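Local coordinates for glyoxalase-related enzyme, AraC type (Clostridium phytofermentans, PDB 3BT3), which is of unknown function but belongs to the VOC superfamily of glyoxalase and bleomycin-resistance proteins and is probably part of an AraC-type transcription regulator, at residues E128-I131 with C137-R140. Numbering follows the deposited sequence.
Sequences ECSI and CILR
The guanidinium of Arg140 meets the carboxylate of Glu128 edge to edge, the two planes only 24° apart, across the antiparallel hairpin of strands 126-132 and 138-144. These are the inner strands of a four-stranded sheet in the second of two similar βαβββ halves, the module of the VOC fold. Arg140 grips side-on, one nitrogen to each oxygen. Arg140 NH2 lies 2.8 Å from Glu128 OE1 in a nearly straight bond, with the acceptor in the guanidinium plane; Arg140 NE reaches Glu128 OE2 at 2.9 Å, more bent and tilted from that plane. Both oxygens use their syn lone pairs. With two bonds joining the same two groups, the carboxylate and guanidinium stay nearly coplanar and neither can turn easily. The Arg140 chain bends at chi3 (57°), which turns its NE/NH2 edge to the acid. Phe84 of the second subunit also packs on Arg140.

Ser130 sits opposite Arg140 in a non-hydrogen-bonded pair, its CB 3.8 Å from CG2 of Ile138 on the same face as the salt bridge. Ile131 and Leu139 form the next, hydrogen-bonded pair and send their side chains to the other face, where Ile131 touches Leu43 and Ile116. Leu139 N donates to Ile131 O at 2.8 Å. In return, Leu139 O accepts from Ile131 N and also takes a CA-H...O contact from Ser130 CA at 3.1 Å.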
ATOM      1  N   GLU A 128       8.989 -14.091  -9.709  1.00 33.82           N
ATOM      2  CA  GLU A 128       8.477 -13.704  -8.417  1.00 35.46           C
ATOM      3  C   GLU A 128       8.598 -14.794  -7.367  1.00 34.93           C
ATOM      4  O   GLU A 128       8.935 -15.939  -7.664  1.00 33.51           O
ATOM      5  CB  GLU A 128       7.016 -13.260  -8.555  1.00 38.98           C
ATOM      6  CG  GLU A 128       5.973 -14.192  -7.967  1.00 44.98           C
ATOM      7  CD  GLU A 128       4.626 -13.497  -7.761  1.00 50.46           C
ATOM      8  OE1 GLU A 128       4.100 -12.913  -8.735  1.00 51.93           O
ATOM      9  OE2 GLU A 128       4.095 -13.533  -6.626  1.00 50.62           O
ATOM     10  N   CYS A 129       8.357 -14.394  -6.126  1.00 34.02           N
ATOM     11  CA  CYS A 129       8.364 -15.293  -4.989  1.00 34.10           C
ATOM     12  C   CYS A 129       7.631 -14.530  -3.900  1.00 32.05           C
ATOM     13  O   CYS A 129       7.673 -13.300  -3.863  1.00 31.68           O
ATOM     14  CB  CYS A 129       9.789 -15.637  -4.539  1.00 34.32           C
ATOM     15  SG  CYS A 129      10.680 -14.319  -3.691  1.00 41.23           S
ATOM     16  N   SER A 130       6.928 -15.250  -3.041  1.00 29.81           N
ATOM     17  CA  SER A 130       6.211 -14.598  -1.967  1.00 28.42           C
ATOM     18  C   SER A 130       6.776 -15.032  -0.620  1.00 28.27           C
ATOM     19  O   SER A 130       7.303 -16.133  -0.474  1.00 28.66           O
ATOM     20  CB  SER A 130       4.708 -14.887  -2.077  1.00 27.07           C
ATOM     21  OG  SER A 130       4.446 -16.270  -2.156  1.00 26.18           O
ATOM     22  N   ILE A 131       6.685 -14.140   0.357  1.00 28.30           N
ATOM     23  CA  ILE A 131       7.201 -14.403   1.687  1.00 27.93           C
ATOM     24  C   ILE A 131       6.063 -14.263   2.673  1.00 29.08           C
ATOM     25  O   ILE A 131       5.209 -13.399   2.516  1.00 30.76           O
ATOM     26  CB  ILE A 131       8.296 -13.381   2.059  1.00 28.87           C
ATOM     27  CG1 ILE A 131       9.371 -13.383   0.972  1.00 30.89           C
ATOM     28  CG2 ILE A 131       8.906 -13.709   3.423  1.00 24.90           C
ATOM     29  CD1 ILE A 131      10.512 -12.421   1.224  1.00 34.35           C
ATOM     30  N   CYS A 137       0.855 -12.479   7.079  1.00 30.18           N
ATOM     31  CA  CYS A 137       0.517 -11.889   5.783  1.00 30.92           C
ATOM     32  C   CYS A 137       1.488 -12.358   4.729  1.00 29.47           C
ATOM     33  O   CYS A 137       2.598 -12.811   5.035  1.00 28.69           O
ATOM     34  CB  CYS A 137       0.604 -10.362   5.784  1.00 33.29           C
ATOM     35  SG  CYS A 137       0.378  -9.555   7.334  1.00 44.80           S
ATOM     36  N   ILE A 138       1.065 -12.194   3.482  1.00 27.22           N
ATOM     37  CA  ILE A 138       1.861 -12.564   2.330  1.00 24.90           C
ATOM     38  C   ILE A 138       2.427 -11.329   1.646  1.00 24.25           C
ATOM     39  O   ILE A 138       1.711 -10.351   1.415  1.00 24.56           O
ATOM     40  CB  ILE A 138       1.015 -13.329   1.276  1.00 24.43           C
ATOM     41  CG1 ILE A 138       0.403 -14.593   1.889  1.00 25.19           C
ATOM     42  CG2 ILE A 138       1.869 -13.649   0.066  1.00 21.58           C
ATOM     43  CD1 ILE A 138       1.406 -15.516   2.554  1.00 25.20           C
ATOM     44  N   LEU A 139       3.712 -11.378   1.320  1.00 23.91           N
ATOM     45  CA  LEU A 139       4.348 -10.284   0.606  1.00 23.42           C
ATOM     46  C   LEU A 139       4.842 -10.847  -0.713  1.00 24.28           C
ATOM     47  O   LEU A 139       5.609 -11.818  -0.737  1.00 21.14           O
ATOM     48  CB  LEU A 139       5.540  -9.723   1.381  1.00 22.43           C
ATOM     49  CG  LEU A 139       5.277  -9.084   2.736  1.00 23.42           C
ATOM     50  CD1 LEU A 139       6.562  -8.476   3.259  1.00 21.15           C
ATOM     51  CD2 LEU A 139       4.194  -8.019   2.598  1.00 24.22           C
ATOM     52  N   ARG A 140       4.403 -10.238  -1.807  1.00 24.18           N
ATOM     53  CA  ARG A 140       4.821 -10.676  -3.132  1.00 24.08           C
ATOM     54  C   ARG A 140       5.943  -9.790  -3.660  1.00 25.17           C
ATOM     55  O   ARG A 140       5.867  -8.566  -3.614  1.00 25.92           O
ATOM     56  CB  ARG A 140       3.631 -10.657  -4.093  1.00 22.70           C
ATOM     57  CG  ARG A 140       2.534 -11.656  -3.721  1.00 24.37           C
ATOM     58  CD  ARG A 140       1.355 -11.604  -4.680  1.00 19.49           C
ATOM     59  NE  ARG A 140       1.775 -11.838  -6.056  1.00 25.21           N
ATOM     60  CZ  ARG A 140       0.976 -11.728  -7.114  1.00 27.61           C
ATOM     61  NH1 ARG A 140      -0.296 -11.391  -6.961  1.00 29.19           N
ATOM     62  NH2 ARG A 140       1.449 -11.954  -8.331  1.00 28.45           N
TER